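Local coordinates for thrombospondin related anonymous protein (Plasmodium falciparum, PDB 4F1J), which probably serves as a cell-adhesion protein of the malaria parasite's membrane, its magnesium-binding von Willebrand factor A domain being the part described here, at residues Asn56-Ile61 and Leu94-Leu99; Gly18-His23 and Leu121-Pro126; Ala33-Gln38 and Asn183-Ile188. All blocks are in the same frame, centred on the assembly; numbering follows the deposited sequence.

Contact 1 (Asn56-Ile61 and Leu94-Leu99); sequences NNAKEI and LSDALL. With MG (magnesium ion), chain H; EDO (1,2-ethanediol), chain K.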
# COMPACT_ATOMS: atom_id res chain seq x y z
N ASN A 56 -13.38 7.68 1.54
CA ASN A 56 -14.62 7.75 0.75
C ASN A 56 -14.35 7.39 -0.71
O ASN A 56 -15.16 6.74 -1.36
CB ASN A 56 -15.25 9.16 0.85
CG ASN A 56 -15.80 9.47 2.25
OD1 ASN A 56 -15.98 8.56 3.07
ND2 ASN A 56 -16.08 10.75 2.51
N ASN A 57 -13.20 7.86 -1.19
CA ASN A 57 -12.71 7.64 -2.55
C ASN A 57 -11.19 7.59 -2.50
O ASN A 57 -10.59 7.90 -1.46
CB ASN A 57 -13.14 8.80 -3.45
CG ASN A 57 -14.65 8.94 -3.52
OD1 ASN A 57 -15.32 8.13 -4.16
ND2 ASN A 57 -15.20 9.95 -2.84
N ALA A 58 -10.56 7.17 -3.60
CA ALA A 58 -9.10 7.27 -3.75
C ALA A 58 -8.67 8.64 -4.28
O ALA A 58 -9.32 9.22 -5.15
CB ALA A 58 -8.60 6.17 -4.67
N LYS A 59 -7.57 9.17 -3.74
CA LYS A 59 -6.99 10.42 -4.23
C LYS A 59 -5.50 10.21 -4.40
O LYS A 59 -4.81 9.87 -3.44
CB LYS A 59 -7.25 11.55 -3.23
CG LYS A 59 -6.62 12.86 -3.63
CD LYS A 59 -6.97 13.99 -2.71
CE LYS A 59 -6.16 15.23 -3.10
NZ LYS A 59 -6.52 16.39 -2.23
N GLU A 60 -5.02 10.39 -5.62
CA GLU A 60 -3.59 10.28 -5.92
C GLU A 60 -2.81 11.37 -5.20
O GLU A 60 -3.22 12.56 -5.22
CB GLU A 60 -3.35 10.39 -7.41
CG GLU A 60 -1.89 10.22 -7.82
CD GLU A 60 -1.68 10.42 -9.32
OE1 GLU A 60 -2.13 9.55 -10.09
OE2 GLU A 60 -1.13 11.47 -9.70
N ILE A 61 -1.70 10.97 -4.58
CA ILE A 61 -0.80 11.94 -3.94
C ILE A 61 0.63 11.93 -4.52
O ILE A 61 1.34 12.94 -4.45
CB ILE A 61 -0.79 11.81 -2.40
CG1 ILE A 61 -0.26 10.49 -1.94
CG2 ILE A 61 -2.23 11.95 -1.82
CD1 ILE A 61 0.02 10.43 -0.45
N LEU A 94 -11.66 0.65 -0.56
CA LEU A 94 -10.49 -0.04 -1.12
C LEU A 94 -10.67 -0.33 -2.60
O LEU A 94 -9.72 -0.25 -3.38
CB LEU A 94 -10.21 -1.35 -0.38
CG LEU A 94 -9.01 -2.16 -0.91
CD1 LEU A 94 -7.75 -1.35 -0.82
CD2 LEU A 94 -8.88 -3.50 -0.17
N SER A 95 -11.89 -0.68 -3.00
CA SER A 95 -12.11 -1.05 -4.40
C SER A 95 -11.81 0.11 -5.35
O SER A 95 -11.23 -0.11 -6.41
CB SER A 95 -13.51 -1.66 -4.60
OG SER A 95 -14.53 -0.70 -4.33
N ASP A 96 -12.13 1.34 -4.96
CA ASP A 96 -11.76 2.52 -5.76
C ASP A 96 -10.24 2.73 -5.84
O ASP A 96 -9.71 3.10 -6.89
CB ASP A 96 -12.43 3.80 -5.22
CG ASP A 96 -12.32 4.95 -6.19
OD1 ASP A 96 -12.64 4.75 -7.39
OD2 ASP A 96 -11.91 6.06 -5.79
N ALA A 97 -9.56 2.54 -4.72
CA ALA A 97 -8.09 2.60 -4.70
C ALA A 97 -7.46 1.58 -5.67
O ALA A 97 -6.52 1.88 -6.40
CB ALA A 97 -7.61 2.34 -3.29
N LEU A 98 -7.94 0.35 -5.60
CA LEU A 98 -7.45 -0.73 -6.49
C LEU A 98 -7.82 -0.43 -7.96
O LEU A 98 -7.03 -0.71 -8.88
CB LEU A 98 -8.05 -2.07 -6.05
CG LEU A 98 -7.58 -2.64 -4.71
CD1 LEU A 98 -8.51 -3.82 -4.30
CD2 LEU A 98 -6.09 -3.06 -4.78
N LEU A 99 -9.01 0.11 -8.17
CA LEU A 99 -9.42 0.56 -9.51
C LEU A 99 -8.42 1.57 -10.12
O LEU A 99 -8.12 1.51 -11.31
CB LEU A 99 -10.82 1.17 -9.46
CG LEU A 99 -11.35 1.80 -10.77
CD1 LEU A 99 -11.34 0.80 -11.91
CD2 LEU A 99 -12.74 2.33 -10.50
MG MG H . -16.05 -0.37 -5.81
C1 EDO K . -11.01 10.92 0.95
O1 EDO K . -12.04 10.28 0.20
C2 EDO K . -9.69 10.41 0.48
O2 EDO K . -9.59 10.84 -0.87
O HOH W 1 -11.35 8.27 -7.09
O HOH W 2 -16.11 1.52 -4.79
O HOH W 3 -14.70 0.30 -7.14
O HOH W 4 -17.51 0.23 -7.18
O HOH W 5 -17.32 -0.98 -4.38

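Contact 2 (Gly18-His23 and Leu121-Pro126); sequences GSIRRH and LTDGIP. With MG (magnesium ion), chain C; SO4 (sulfate ion), chain G.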
# COMPACT_ATOMS: atom_id res chain seq x y z
N GLY A 18 -11.84 7.45 8.86
CA GLY A 18 -12.05 8.14 10.16
C GLY A 18 -11.73 7.32 11.40
O GLY A 18 -11.30 7.86 12.43
N SER A 19 -11.86 6.00 11.29
CA SER A 19 -11.57 5.06 12.38
C SER A 19 -10.17 5.20 12.95
O SER A 19 -9.91 4.86 14.12
CB SER A 19 -11.71 3.64 11.86
OG SER A 19 -10.78 3.44 10.83
N ILE A 20 -9.26 5.69 12.12
CA ILE A 20 -7.85 5.84 12.49
C ILE A 20 -7.63 6.71 13.73
O ILE A 20 -6.79 6.39 14.56
CB ILE A 20 -7.04 6.41 11.31
CG1 ILE A 20 -6.95 5.34 10.20
CG2 ILE A 20 -5.61 6.87 11.77
CD1 ILE A 20 -6.25 5.82 8.91
N ARG A 21 -8.41 7.78 13.80
CA ARG A 21 -8.25 8.86 14.78
C ARG A 21 -7.04 9.73 14.43
O ARG A 21 -5.96 9.24 14.08
CB ARG A 21 -8.16 8.36 16.22
CG ARG A 21 -9.29 7.42 16.65
CD ARG A 21 -10.62 8.11 16.63
NE ARG A 21 -11.74 7.24 16.98
CZ ARG A 21 -12.09 6.86 18.22
NH1 ARG A 21 -11.39 7.25 19.29
NH2 ARG A 21 -13.15 6.08 18.38
N ARG A 22 -7.25 11.03 14.53
CA ARG A 22 -6.22 12.01 14.21
C ARG A 22 -4.89 11.74 14.92
O ARG A 22 -3.83 11.83 14.29
CB ARG A 22 -6.72 13.43 14.50
CG ARG A 22 -5.73 14.50 14.29
CD ARG A 22 -5.37 14.71 12.84
NE ARG A 22 -4.42 15.81 12.69
CZ ARG A 22 -3.89 16.22 11.55
NH1 ARG A 22 -4.23 15.65 10.40
NH2 ARG A 22 -3.03 17.23 11.55
N HIS A 23 -4.91 11.38 16.21
CA HIS A 23 -3.62 11.24 16.91
C HIS A 23 -2.80 10.07 16.34
O HIS A 23 -1.59 10.16 16.22
CB HIS A 23 -3.80 11.12 18.43
CG HIS A 23 -4.55 9.90 18.85
ND1 HIS A 23 -3.92 8.71 19.10
CD2 HIS A 23 -5.86 9.70 19.13
CE1 HIS A 23 -4.81 7.81 19.48
NE2 HIS A 23 -6.00 8.39 19.52
N LEU A 121 -1.89 -0.22 3.22
CA LEU A 121 -1.87 0.03 4.66
C LEU A 121 -3.32 0.27 5.10
O LEU A 121 -3.97 1.17 4.58
CB LEU A 121 -0.99 1.23 5.00
CG LEU A 121 0.43 1.29 4.44
CD1 LEU A 121 1.13 2.56 4.97
CD2 LEU A 121 1.19 0.02 4.74
N THR A 122 -3.87 -0.57 5.98
CA THR A 122 -5.30 -0.43 6.31
C THR A 122 -5.57 -0.74 7.76
O THR A 122 -4.91 -1.57 8.35
CB THR A 122 -6.17 -1.31 5.38
OG1 THR A 122 -7.58 -0.97 5.52
CG2 THR A 122 -5.94 -2.81 5.63
N ASP A 123 -6.59 -0.09 8.32
CA ASP A 123 -7.04 -0.40 9.69
C ASP A 123 -8.47 -0.95 9.73
O ASP A 123 -9.10 -0.96 10.79
CB ASP A 123 -6.95 0.86 10.55
CG ASP A 123 -8.18 1.74 10.47
OD1 ASP A 123 -8.85 1.82 9.39
OD2 ASP A 123 -8.44 2.42 11.49
N GLY A 124 -8.97 -1.39 8.58
CA GLY A 124 -10.36 -1.84 8.48
C GLY A 124 -10.60 -2.87 7.41
O GLY A 124 -9.67 -3.40 6.79
N ILE A 125 -11.89 -3.14 7.22
CA ILE A 125 -12.39 -4.03 6.20
C ILE A 125 -12.98 -3.18 5.06
O ILE A 125 -13.66 -2.17 5.32
CB ILE A 125 -13.47 -4.95 6.80
CG1 ILE A 125 -12.87 -5.83 7.93
CG2 ILE A 125 -14.05 -5.85 5.73
CD1 ILE A 125 -13.88 -6.25 8.95
N PRO A 126 -12.77 -3.58 3.80
CA PRO A 126 -13.34 -2.81 2.72
C PRO A 126 -14.87 -2.71 2.80
O PRO A 126 -15.53 -3.65 3.25
CB PRO A 126 -12.95 -3.59 1.46
CG PRO A 126 -11.86 -4.46 1.88
CD PRO A 126 -12.03 -4.76 3.30
MG MG C . -10.83 2.27 9.10
S SO4 G . -2.29 17.58 15.41
O1 SO4 G . -1.35 16.74 16.15
O2 SO4 G . -2.58 18.82 16.15
O3 SO4 G . -1.64 17.93 14.15
O4 SO4 G . -3.55 16.90 15.23
O HOH W 6 -11.41 0.73 10.29
O HOH W 7 -10.58 1.25 7.24
O HOH W 8 -12.77 2.59 8.88

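Contact 3 (Ala33-Gln38 and Asn183-Ile188); sequences AMKLIQ and NVKNVI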
# COMPACT_ATOMS: atom_id res chain seq x y z
N ALA A 33 4.12 5.30 6.80
CA ALA A 33 4.27 5.48 5.34
C ALA A 33 5.68 6.01 5.04
O ALA A 33 6.33 5.60 4.08
CB ALA A 33 3.21 6.45 4.81
N MET A 34 6.17 6.94 5.87
CA MET A 34 7.54 7.43 5.72
C MET A 34 8.62 6.34 5.84
O MET A 34 9.53 6.25 4.97
CB MET A 34 7.79 8.61 6.67
CG MET A 34 6.99 9.81 6.25
SD MET A 34 7.17 11.23 7.35
CE MET A 34 8.74 11.87 6.78
N LYS A 35 8.53 5.53 6.89
CA LYS A 35 9.45 4.43 7.10
C LYS A 35 9.33 3.38 5.99
O LYS A 35 10.31 2.79 5.59
CB LYS A 35 9.24 3.79 8.49
CG LYS A 35 10.33 2.79 8.86
CD LYS A 35 10.46 2.58 10.33
CE LYS A 35 11.57 1.56 10.64
NZ LYS A 35 11.77 1.33 12.10
N LEU A 36 8.13 3.15 5.48
CA LEU A 36 7.95 2.19 4.39
C LEU A 36 8.75 2.66 3.18
O LEU A 36 9.53 1.88 2.59
CB LEU A 36 6.46 2.09 4.05
CG LEU A 36 6.03 1.17 2.89
CD1 LEU A 36 4.55 0.88 3.09
CD2 LEU A 36 6.26 1.70 1.45
N ILE A 37 8.61 3.94 2.85
CA ILE A 37 9.32 4.55 1.73
C ILE A 37 10.82 4.49 1.94
O ILE A 37 11.58 4.25 0.99
CB ILE A 37 8.81 5.97 1.46
CG1 ILE A 37 7.41 5.85 0.84
CG2 ILE A 37 9.80 6.79 0.58
CD1 ILE A 37 6.59 7.12 0.85
N GLN A 38 11.26 4.60 3.19
CA GLN A 38 12.69 4.41 3.48
C GLN A 38 13.23 2.99 3.19
O GLN A 38 14.44 2.82 3.11
CB GLN A 38 12.98 4.78 4.92
CG GLN A 38 12.86 6.25 5.14
CD GLN A 38 13.06 6.64 6.57
OE1 GLN A 38 12.59 5.96 7.48
NE2 GLN A 38 13.77 7.75 6.78
N ASN A 183 3.11 -0.15 17.59
CA ASN A 183 4.22 -0.98 17.16
C ASN A 183 4.51 -0.95 15.65
O ASN A 183 5.42 -1.64 15.19
CB ASN A 183 3.93 -2.43 17.59
CG ASN A 183 5.14 -3.32 17.53
OD1 ASN A 183 5.05 -4.47 17.08
ND2 ASN A 183 6.27 -2.83 18.04
N VAL A 184 3.76 -0.15 14.89
CA VAL A 184 3.84 -0.23 13.42
C VAL A 184 5.25 -0.04 12.86
O VAL A 184 5.62 -0.72 11.91
CB VAL A 184 2.86 0.72 12.70
CG1 VAL A 184 1.42 0.24 12.95
CG2 VAL A 184 3.06 2.17 13.10
N LYS A 185 6.05 0.83 13.46
CA LYS A 185 7.37 1.11 12.88
C LYS A 185 8.36 -0.04 13.10
O LYS A 185 9.39 -0.10 12.41
CB LYS A 185 7.94 2.45 13.38
CG LYS A 185 7.33 3.67 12.68
CD LYS A 185 7.80 4.98 13.29
CE LYS A 185 9.18 5.36 12.79
NZ LYS A 185 9.62 6.62 13.44
N ASN A 186 8.06 -0.94 14.03
CA ASN A 186 8.87 -2.15 14.26
C ASN A 186 8.51 -3.33 13.37
O ASN A 186 9.28 -4.28 13.26
CB ASN A 186 8.75 -2.58 15.71
CG ASN A 186 9.16 -1.49 16.67
OD1 ASN A 186 8.43 -1.19 17.63
ND2 ASN A 186 10.33 -0.89 16.43
N VAL A 187 7.34 -3.28 12.74
CA VAL A 187 6.85 -4.40 11.93
C VAL A 187 7.08 -4.12 10.43
O VAL A 187 7.25 -5.05 9.65
CB VAL A 187 5.35 -4.70 12.22
CG1 VAL A 187 4.87 -5.93 11.40
CG2 VAL A 187 5.15 -4.97 13.72
N ILE A 188 7.17 -2.85 10.06
CA ILE A 188 7.18 -2.45 8.64
C ILE A 188 8.44 -2.90 7.89
O ILE A 188 8.38 -3.33 6.75
CB ILE A 188 6.92 -0.92 8.46
CG1 ILE A 188 6.65 -0.55 6.98
CG2 ILE A 188 8.11 -0.10 8.99
CD1 ILE A 188 5.43 -1.20 6.38

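Contact 1 (Asn56-Ile61 and Leu94-Leu99)
Asp96 OD2 is gripped from two directions: the backbone N of Ala58 donates to it over 2.8 Å, and a water donates to it over 2.6 Å. The bond from Ala58 is almost straight, 174° at the hydrogen, and arrives on the anti lone pair of OD2, the one turned away from OD1. The same water gives its other hydrogen to Ala58 O, 3.0 Å off, so one carboxylate oxygen serves the N-H directly and the carbonyl through a bridge, and both backbone groups of Ala58 are tied to Asp96. Asp96 can reach across because its CG stands anti to its own backbone N (chi1 -167°), which carries the carboxylate out from the helix toward the incoming strand. Beside this polar link the small Ala58 CB rests on the helix backbone, 3.6 Å from Ala97 CA, with the two methyl groups of Ala58 and Ala97 4.2 Å apart; two alanines let strand and helix come close. The segments meet in the Rossmann-like fold of the von Willebrand factor A domain, where 58-62 is the edge strand, antiparallel to 47-54, and helix 94-106 packs on one face of the sheet. Phe54 and Leu13 of that sheet touch Ala97. One residue before Asp96, Ser95 turns to one of the two magnesium ions of the domain, which its OG binds at 2.1 Å together with four waters and Asp131. Asn93 OD1 accepts a hydrogen bond from Asp96 N, and Asn93 ND2 donates to Asn56 O, so this one residue links the start of the helix to the loop before the strand. A 1,2-ethanediol, probably from the crystallisation liquor, accepts a hydrogen bond at O1 from Asn57 N, 3.0 Å away.

Contact 2 (Gly18-His23 and Leu121-Pro126)
Two loops of the metal-ion-dependent adhesion site (MIDAS) of the von Willebrand factor A domain meet here and supply the direct protein ligands of its ion, with Ser19 on the one that leads into helix 22-38 and Asp123 on the one that leaves strand 115-122. One magnesium ion joins them: Ser19 OG and Asp123 OD1 each bind it at 2.1 Å, and three waters and Ser17 complete six ligands. Gly18 and Ser19 belong to the DxSxS sequence of this motif, which begins at Asp15. The carboxylate of Asp123 divides its work, since OD1 is a metal ligand while OD2 takes a hydrogen bond of 2.6 Å from Ser19 OG on its syn lone pair. A single hydroxyl thus coordinates the ion and donates to its fellow ligand, which fixes the rotation of the carboxylate; the positive ion would be expected to strengthen that donation. In Ser19 the OG sits between the backbone N and the carbonyl carbon (chi1 62°), the rotation that aims it at the ion. Asp15 supports the site from the second shell, its OD2 hydrogen-bonded to Asp123 N and Thr122 OG1. One of the metal-bound waters also donates to Asp123 O at 2.9 Å. Ile20 brings its CG1 to 3.5 Å from Asp123 OD2.

Contact 3 (Ala33-Gln38 and Asn183-Ile188)
Helices 33-38 and 184-188 run nearly parallel, their N-to-C directions 20° apart and their axes 9.6 Å from each other at closest approach. Lys35 bridges the groove between them: its CG is anti to the backbone N (chi1 -170°) and the chain beyond is extended, which brings NZ within 2.8 Å of Lys185 O. The ammonium approaches from above the carbonyl plane, 38° out of it, instead of along a lone pair. On its way the lysine chain uses its methylenes: CG touches Ile188 CG2 at 3.6 Å, the two side chains lying alongside and pointing opposite ways, and CD meets Lys185 CE at 3.9 Å. Lys185 bends at chi3, and its NZ lies 5.9 Å from Lys35 NZ, so the two like charges are not in contact. Deeper toward the sheet, Ile188 lies roughly perpendicular to Leu36, and Ile188 CG1 is 3.9 Å from Leu36 CB. Leu32 and Phe149 also touch Ile188 there. Such side-by-side packing of the first and last helices on one face of a central sheet is characteristic of the Rossmann-like von Willebrand factor A fold.

From the N terminus, the chain leaves strand 8-15 through Gly18-His23 and runs down helix 22-38 to Ala33-Gln38, then reaches the edge strand at Asn56-Ile61. Leu94-Leu99 closes the first loop as contact 1, a short closure nested within both larger ones. Leu121-Pro126 next closes contact 2 at the end of strand 115-122, and Asn183-Ile188 returns last to close contact 3; contacts 2 and 3 cross, since their segments alternate. They share helix 22-38 and touch through Leu121 and Leu36, while contacts 1 and 2 meet where Leu94 packs on Pro126. Contact 1 thus ties the edge strand to helix 94-106, contact 2 two metal-binding loops, and contact 3 the first and last helices.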